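Local coordinates for invasion protein INVA (Salmonella enterica, PDB 2X49) that serves in the export apparatus of the Salmonella type III secretion system, acts in invasion of the intestinal epithelium, and is represented here by the C-terminal domain of the protein, at residues Arg170-Val174 with Gln175-Glu179; Ser178-Leu181 with Gln182-Ser186; Glu199-Ala202 with Leu203-Arg207. One frame throughout, in Å; residues are numbered along the deposited sequence.

How the contacts relate
Contact 1 leads from a loop into helix 174-185 and contact 2 continues along it; they share Ser178 and Glu179, while contact 3 belongs to the next helix, 194-204. Contact 2 is the buried one, its centre about 12 Å from that of the chain; contacts 1 and 3, their centres about 24 and 25 Å from it, are only partly buried. Their chemistry follows their place: contact 1 begins a helix with a threonine cap, contact 2 is regular helix with side chains folded over the preceding turn, and contact 3 brings a helix to a proline. Contacts 1 and 3 also touch, His171 against Pro206, Ala172 against Ala205 and Ile177 against Leu201, so the approach to one helix packs on the region where the next runs out.

Contact 1: residues Arg170-Val174 with Gln175-Glu179; sequences RHATV and QRISE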
loop_
_atom_site.group_PDB
_atom_site.type_symbol
_atom_site.label_atom_id
_atom_site.label_comp_id
_atom_site.label_asym_id
_atom_site.label_seq_id
_atom_site.Cartn_x
_atom_site.Cartn_y
_atom_site.Cartn_z
ATOM N N ARG A 170 15.421 1.285 -25.929
ATOM C CA ARG A 170 15.350 2.062 -27.165
ATOM C C ARG A 170 14.253 3.097 -27.086
ATOM O O ARG A 170 14.214 4.040 -27.871
ATOM C CB ARG A 170 15.091 1.174 -28.366
ATOM C CG ARG A 170 16.329 0.607 -28.940
ATOM C CD ARG A 170 16.019 -0.168 -30.222
ATOM N NE ARG A 170 15.894 0.654 -31.401
ATOM C CZ ARG A 170 14.821 0.774 -32.170
ATOM N NH1 ARG A 170 13.694 0.142 -31.901
ATOM N NH2 ARG A 170 14.908 1.546 -33.248
ATOM N N HIS A 171 13.340 2.877 -26.158
ATOM C CA HIS A 171 12.082 3.654 -26.029
ATOM C C HIS A 171 11.857 4.379 -24.702
ATOM O O HIS A 171 10.986 5.233 -24.577
ATOM C CB HIS A 171 10.850 2.796 -26.392
ATOM C CG HIS A 171 10.886 2.321 -27.795
ATOM N ND1 HIS A 171 10.622 3.162 -28.854
ATOM C CD2 HIS A 171 11.219 1.122 -28.340
ATOM C CE1 HIS A 171 10.794 2.501 -29.988
ATOM N NE2 HIS A 171 11.127 1.257 -29.708
ATOM N N ALA A 172 12.632 3.981 -23.720
ATOM C CA ALA A 172 12.600 4.566 -22.365
ATOM C C ALA A 172 13.992 4.574 -21.776
ATOM O O ALA A 172 14.728 3.601 -21.911
ATOM C CB ALA A 172 11.633 3.765 -21.447
ATOM N N THR A 173 14.364 5.684 -21.147
ATOM C CA THR A 173 15.638 5.769 -20.439
ATOM C C THR A 173 15.545 5.127 -19.079
ATOM O O THR A 173 14.445 4.906 -18.562
ATOM C CB THR A 173 16.087 7.205 -20.185
ATOM O OG1 THR A 173 15.085 7.854 -19.403
ATOM C CG2 THR A 173 16.273 7.991 -21.543
ATOM N N VAL A 174 16.718 4.878 -18.505
ATOM C CA VAL A 174 16.816 4.281 -17.157
ATOM C C VAL A 174 16.031 5.132 -16.147
ATOM O O VAL A 174 15.303 4.641 -15.283
ATOM C CB VAL A 174 18.273 4.102 -16.680
ATOM C CG1 VAL A 174 18.278 3.677 -15.235
ATOM C CG2 VAL A 174 19.022 3.079 -17.546
ATOM N N GLN A 175 16.148 6.429 -16.322
ATOM C CA GLN A 175 15.432 7.376 -15.459
ATOM C C GLN A 175 13.925 7.210 -15.542
ATOM O O GLN A 175 13.193 7.244 -14.537
ATOM C CB GLN A 175 15.796 8.821 -15.812
ATOM C CG GLN A 175 15.060 9.831 -14.965
ATOM C CD GLN A 175 15.415 9.735 -13.479
ATOM O OE1 GLN A 175 14.554 9.075 -12.685
ATOM N NE2 GLN A 175 16.438 10.267 -13.047
ATOM N N ARG A 176 13.456 7.025 -16.758
ATOM C CA ARG A 176 12.019 6.861 -17.016
ATOM C C ARG A 176 11.513 5.545 -16.441
ATOM O O ARG A 176 10.485 5.496 -15.795
ATOM C CB ARG A 176 11.720 6.966 -18.534
ATOM C CG ARG A 176 10.345 6.659 -18.921
ATOM C CD ARG A 176 9.292 7.415 -18.219
ATOM N NE ARG A 176 9.505 8.842 -18.168
ATOM C CZ ARG A 176 9.019 9.714 -19.034
ATOM N NH1 ARG A 176 8.284 9.307 -20.054
ATOM N NH2 ARG A 176 9.272 10.995 -18.866
ATOM N N ILE A 177 12.321 4.512 -16.611
ATOM C CA ILE A 177 11.964 3.199 -16.052
ATOM C C ILE A 177 11.868 3.315 -14.508
ATOM O O ILE A 177 10.931 2.793 -13.873
ATOM C CB ILE A 177 12.914 2.110 -16.476
ATOM C CG1 ILE A 177 12.807 1.891 -18.010
ATOM C CG2 ILE A 177 12.559 0.821 -15.667
ATOM C CD1 ILE A 177 14.009 1.068 -18.569
ATOM N N SER A 178 12.802 4.038 -13.926
ATOM C CA SER A 178 12.934 4.151 -12.449
ATOM C C SER A 178 11.686 4.851 -11.937
ATOM O O SER A 178 11.042 4.442 -10.950
ATOM C CB SER A 178 14.181 4.897 -12.014
ATOM O OG SER A 178 14.376 4.846 -10.592
ATOM N N GLU A 179 11.280 5.872 -12.687
ATOM C CA GLU A 179 10.055 6.601 -12.370
ATOM C C GLU A 179 8.800 5.751 -12.376
ATOM O O GLU A 179 7.952 5.803 -11.472
ATOM C CB GLU A 179 9.865 7.847 -13.251
ATOM C CG GLU A 179 10.841 8.887 -12.920
ATOM C CD GLU A 179 10.944 9.982 -13.961
ATOM O OE1 GLU A 179 10.188 9.948 -14.961
ATOM O OE2 GLU A 179 11.810 10.881 -13.783
#
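With chi1 at 60°, Thr173 tucks OG1 between its own backbone N and carbonyl carbon, which turns the hydroxyl oxygen onto the first turn of the helix ahead. There Thr173 OG1 accepts from Arg176 N at 3.2 Å, with an N-H...O angle of 153°: a side-chain N-cap on helix 174-185. The second torsion that matters is that of Ile177, chi1 -65°, which sets CG1 beside its backbone N and aims the branch back at the residues before the helix. Ile177 CG1 lies 4.1 Å from Ala172 CB, an apolar contact between the residue just ahead of the cap and the fourth one after it, the spacing of a hydrophobic staple. Arg176 CG also lies 4.1 Å from Ala172 CB.

Backbone bonds take over at once. Ile177 N donates to Thr173 O at 2.9 Å, so the cap residue uses both its hydroxyl and its carbonyl oxygen; the next bond runs from Ser178 N to Val174 O, also at 2.9 Å. Beyond CG the Arg176 chain bends twice and leaves the cap. Its NE makes a weak, long salt bridge to Glu179 OE1 (3.5 Å), while NH1 has the stronger partner, Lys209 O in the loop before helix 211-221.

The threonine oxygen thus accepts an N-H of the first helical turn, and its partial negative charge probably also eases the positive end of the helix dipole, while the staple joins the incoming loop to the helix through carbon alone.

Contact 2: residues Ser178-Leu181 with Gln182-Ser186; sequences SEVL and QRLLS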
loop_
_atom_site.group_PDB
_atom_site.type_symbol
_atom_site.label_atom_id
_atom_site.label_comp_id
_atom_site.label_asym_id
_atom_site.label_seq_id
_atom_site.Cartn_x
_atom_site.Cartn_y
_atom_site.Cartn_z
ATOM N N SER A 178 12.802 4.038 -13.926
ATOM C CA SER A 178 12.934 4.151 -12.449
ATOM C C SER A 178 11.686 4.851 -11.937
ATOM O O SER A 178 11.042 4.442 -10.950
ATOM C CB SER A 178 14.181 4.897 -12.014
ATOM O OG SER A 178 14.376 4.846 -10.592
ATOM N N GLU A 179 11.280 5.872 -12.687
ATOM C CA GLU A 179 10.055 6.601 -12.370
ATOM C C GLU A 179 8.800 5.751 -12.376
ATOM O O GLU A 179 7.952 5.803 -11.472
ATOM C CB GLU A 179 9.865 7.847 -13.251
ATOM C CG GLU A 179 10.841 8.887 -12.920
ATOM C CD GLU A 179 10.944 9.982 -13.961
ATOM O OE1 GLU A 179 10.188 9.948 -14.961
ATOM O OE2 GLU A 179 11.810 10.881 -13.783
ATOM N N VAL A 180 8.686 4.924 -13.403
ATOM C CA VAL A 180 7.586 3.932 -13.516
ATOM C C VAL A 180 7.544 2.999 -12.281
ATOM O O VAL A 180 6.536 2.807 -11.588
ATOM C CB VAL A 180 7.654 3.127 -14.793
ATOM C CG1 VAL A 180 6.667 1.982 -14.764
ATOM C CG2 VAL A 180 7.380 4.060 -15.969
ATOM N N LEU A 181 8.687 2.484 -11.952
ATOM C CA LEU A 181 8.798 1.517 -10.832
ATOM C C LEU A 181 8.417 2.162 -9.497
ATOM O O LEU A 181 7.712 1.556 -8.673
ATOM C CB LEU A 181 10.215 0.910 -10.790
ATOM C CG LEU A 181 10.694 0.028 -11.976
ATOM C CD1 LEU A 181 12.042 -0.717 -11.724
ATOM C CD2 LEU A 181 9.646 -1.012 -12.334
ATOM N N GLN A 182 8.940 3.382 -9.244
ATOM C CA GLN A 182 8.615 4.120 -8.017
ATOM C C GLN A 182 7.124 4.372 -7.889
ATOM O O GLN A 182 6.546 4.275 -6.806
ATOM C CB GLN A 182 9.370 5.471 -7.918
ATOM C CG GLN A 182 10.794 5.414 -7.628
ATOM C CD GLN A 182 11.396 6.806 -7.677
ATOM O OE1 GLN A 182 10.989 7.631 -8.506
ATOM N NE2 GLN A 182 12.366 7.088 -6.804
ATOM N N ARG A 183 6.522 4.711 -9.027
ATOM C CA ARG A 183 5.097 5.030 -9.040
ATOM C C ARG A 183 4.238 3.810 -8.798
ATOM O O ARG A 183 3.193 3.882 -8.165
ATOM C CB ARG A 183 4.712 5.861 -10.264
ATOM C CG ARG A 183 5.270 7.295 -10.199
ATOM C CD ARG A 183 5.119 8.080 -11.521
ATOM N NE ARG A 183 5.715 9.437 -11.414
ATOM C CZ ARG A 183 5.138 10.438 -10.768
ATOM N NH1 ARG A 183 3.948 10.277 -10.240
ATOM N NH2 ARG A 183 5.733 11.619 -10.667
ATOM N N LEU A 184 4.716 2.654 -9.230
ATOM C CA LEU A 184 4.024 1.359 -8.957
ATOM C C LEU A 184 4.130 1.038 -7.452
ATOM O O LEU A 184 3.132 0.884 -6.765
ATOM C CB LEU A 184 4.584 0.220 -9.799
ATOM C CG LEU A 184 4.323 0.358 -11.284
ATOM C CD1 LEU A 184 5.129 -0.736 -11.996
ATOM C CD2 LEU A 184 2.805 0.298 -11.543
ATOM N N LEU A 185 5.349 1.095 -6.939
ATOM C CA LEU A 185 5.622 0.712 -5.546
ATOM C C LEU A 185 4.922 1.624 -4.598
ATOM O O LEU A 185 4.459 1.189 -3.557
ATOM C CB LEU A 185 7.131 0.702 -5.273
ATOM C CG LEU A 185 7.943 -0.392 -5.950
ATOM C CD1 LEU A 185 9.447 -0.058 -6.089
ATOM C CD2 LEU A 185 7.780 -1.687 -5.176
ATOM N N SER A 186 4.805 2.913 -4.967
ATOM C CA SER A 186 4.268 3.924 -4.032
ATOM C C SER A 186 2.787 3.685 -3.825
ATOM O O SER A 186 2.197 4.239 -2.884
ATOM C CB SER A 186 4.506 5.395 -4.491
ATOM O OG SER A 186 3.737 5.672 -5.639
#
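Gln182 folds back over Ser178, one turn earlier, and its side chain can be followed along that carbonyl. CB sits 3.6 Å from Ser178 O. CG, placed beside the backbone N with chi1 at -73°, comes slightly closer, 3.5 Å from Ser178 O, and CD is already moving past. At the tip the amide divides its work: OE1 stays beside the preceding turn, 4.0 Å from Ser178 O and close to Glu179 CA, whereas NE2 reaches away from the helix to donate to Phe145 O. The backbone of Gln182 uses the same carbonyl that its side chain covers, with N bonded to Ser178 O at 2.9 Å, nearly straight at 168°. The Ser178 and Thr150 hydroxyls are hydrogen-bonded to each other, Thr150 being in helix 147-158.

This is a buried part of helix 174-185 in the all-helical region of the domain, where helices 147-158, 194-204 and 211-221 pack round it. The i to i+4 ladder goes on through Arg183 N to Glu179 O, Leu184 N to Val180 O and Leu185 N to Leu181 O. Leu181 faces Met153 of helix 147-158 and Met194 and Ile197 of helix 194-204, while Val180 turns to Leu214 of helix 211-221. The Val180 and Leu184 side chains run alongside each other in one direction, with Val180 CG1 4.2 Å from Leu184 CD1. Arg183 stays at the more open side, its extended chain leaving over the preceding turn with CG 3.3 Å from Glu179 O. Its guanidinium does not meet the Glu179 carboxylate: Arg183 NE is 5.7 Å from Glu179 OE1. Ser186 OG donates to Arg183 O at 3.1 Å, approaching from above the carbonyl plane.

Contact 3: residues Glu199-Ala202 with Leu203-Arg207; sequences EALA and LWAPR
Leu203 and Glu199 meet near the C-terminal end of helix 194-204, where the chain runs on into a proline. Leu203 N donates to Glu199 O at 3.2 Å, bent to 137°, and makes a second, weak hydrogen bond to Ala200 O. Its side chain carries CG over the ring of its neighbour, 4.1 Å above one face of the Trp204 indole and offset toward the rim.

Trp204 N gives its main bond to Ala200 O at 3.0 Å, with a weak second one to Leu201 O. Chi1 of -75° sets CG beside the backbone N and brings the indole edge to the same carbonyl: CD1 is 3.3 Å from Ala200 O, which lies near the ring plane. Beyond the turn the ring stacks with His217 and touches Leu214, both of helix 211-221.

Ala205 N makes the shortest of these backbone bonds, 2.8 Å to Leu201 O, and its methyl crowds the same acceptor, CB only 3.0 Å from Leu201 O. Ala205 O has a further partner in Lys209 NZ.

Pro206 has no N-H to continue the ladder; where a donor would sit, its ring carbon CD abuts Ala202 O at 3.3 Å. Pro206 itself sits in a four-residue turn, closed by Arg207 N bonding to Trp204 O at 3.1 Å.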
loop_
_atom_site.group_PDB
_atom_site.type_symbol
_atom_site.label_atom_id
_atom_site.label_comp_id
_atom_site.label_asym_id
_atom_site.label_seq_id
_atom_site.Cartn_x
_atom_site.Cartn_y
_atom_site.Cartn_z
ATOM N N GLU A 199 8.027 -6.256 -20.441
ATOM C CA GLU A 199 7.253 -6.583 -21.662
ATOM C C GLU A 199 6.198 -5.482 -21.900
ATOM O O GLU A 199 5.932 -5.058 -23.032
ATOM C CB GLU A 199 6.584 -7.957 -21.586
ATOM C CG GLU A 199 7.554 -9.069 -21.734
ATOM C CD GLU A 199 6.926 -10.448 -21.494
ATOM O OE1 GLU A 199 5.771 -10.484 -20.977
ATOM O OE2 GLU A 199 7.584 -11.471 -21.809
ATOM N N ALA A 200 5.624 -4.997 -20.820
ATOM C CA ALA A 200 4.588 -3.949 -20.931
ATOM C C ALA A 200 5.174 -2.606 -21.314
ATOM O O ALA A 200 4.602 -1.862 -22.112
ATOM C CB ALA A 200 3.737 -3.838 -19.616
ATOM N N LEU A 201 6.389 -2.368 -20.885
ATOM C CA LEU A 201 7.088 -1.133 -21.288
ATOM C C LEU A 201 7.445 -1.205 -22.761
ATOM O O LEU A 201 7.361 -0.192 -23.475
ATOM C CB LEU A 201 8.321 -0.874 -20.459
ATOM C CG LEU A 201 8.046 -0.333 -19.070
ATOM C CD1 LEU A 201 9.280 -0.493 -18.155
ATOM C CD2 LEU A 201 7.666 1.092 -19.188
ATOM N N ALA A 202 7.820 -2.396 -23.240
ATOM C CA ALA A 202 8.246 -2.548 -24.652
ATOM C C ALA A 202 7.067 -2.263 -25.552
ATOM O O ALA A 202 7.234 -1.776 -26.699
ATOM C CB ALA A 202 8.804 -3.940 -24.948
ATOM N N LEU A 203 5.887 -2.547 -25.030
ATOM C CA LEU A 203 4.606 -2.353 -25.763
ATOM C C LEU A 203 4.160 -0.896 -25.742
ATOM O O LEU A 203 3.744 -0.322 -26.788
ATOM C CB LEU A 203 3.505 -3.282 -25.226
ATOM C CG LEU A 203 2.140 -3.267 -25.913
ATOM C CD1 LEU A 203 2.291 -3.717 -27.375
ATOM C CD2 LEU A 203 1.100 -4.126 -25.172
ATOM N N TRP A 204 4.271 -0.274 -24.584
ATOM C CA TRP A 204 3.645 1.026 -24.339
ATOM C C TRP A 204 4.562 2.219 -24.435
ATOM O O TRP A 204 4.166 3.303 -24.870
ATOM C CB TRP A 204 2.919 1.012 -22.982
ATOM C CG TRP A 204 1.633 0.232 -23.037
ATOM C CD1 TRP A 204 1.418 -1.010 -22.480
ATOM C CD2 TRP A 204 0.398 0.615 -23.628
ATOM N NE1 TRP A 204 0.143 -1.410 -22.700
ATOM C CE2 TRP A 204 -0.517 -0.433 -23.391
ATOM C CE3 TRP A 204 -0.036 1.746 -24.312
ATOM C CZ2 TRP A 204 -1.821 -0.390 -23.834
ATOM C CZ3 TRP A 204 -1.354 1.778 -24.742
ATOM C CH2 TRP A 204 -2.214 0.718 -24.509
ATOM N N ALA A 205 5.800 2.015 -24.046
ATOM C CA ALA A 205 6.761 3.138 -24.011
ATOM C C ALA A 205 6.989 3.781 -25.390
ATOM O O ALA A 205 7.240 4.972 -25.447
ATOM C CB ALA A 205 8.113 2.720 -23.358
ATOM N N PRO A 206 6.949 2.998 -26.470
ATOM C CA PRO A 206 7.145 3.671 -27.763
ATOM C C PRO A 206 6.145 4.738 -28.053
ATOM O O PRO A 206 6.426 5.696 -28.775
ATOM C CB PRO A 206 6.924 2.544 -28.764
ATOM C CG PRO A 206 7.408 1.324 -28.013
ATOM C CD PRO A 206 6.837 1.542 -26.651
ATOM N N ARG A 207 4.947 4.496 -27.576
ATOM C CA ARG A 207 3.791 5.349 -27.887
ATOM C C ARG A 207 3.348 6.369 -26.847
ATOM O O ARG A 207 2.649 7.329 -27.166
ATOM C CB ARG A 207 2.582 4.480 -28.223
ATOM C CG ARG A 207 2.741 3.748 -29.512
ATOM C CD ARG A 207 1.413 3.309 -30.046
ATOM N NE ARG A 207 1.571 2.304 -31.079
ATOM C CZ ARG A 207 0.637 1.977 -31.944
ATOM N NH1 ARG A 207 -0.514 2.634 -31.960
ATOM N NH2 ARG A 207 0.854 1.026 -32.814
#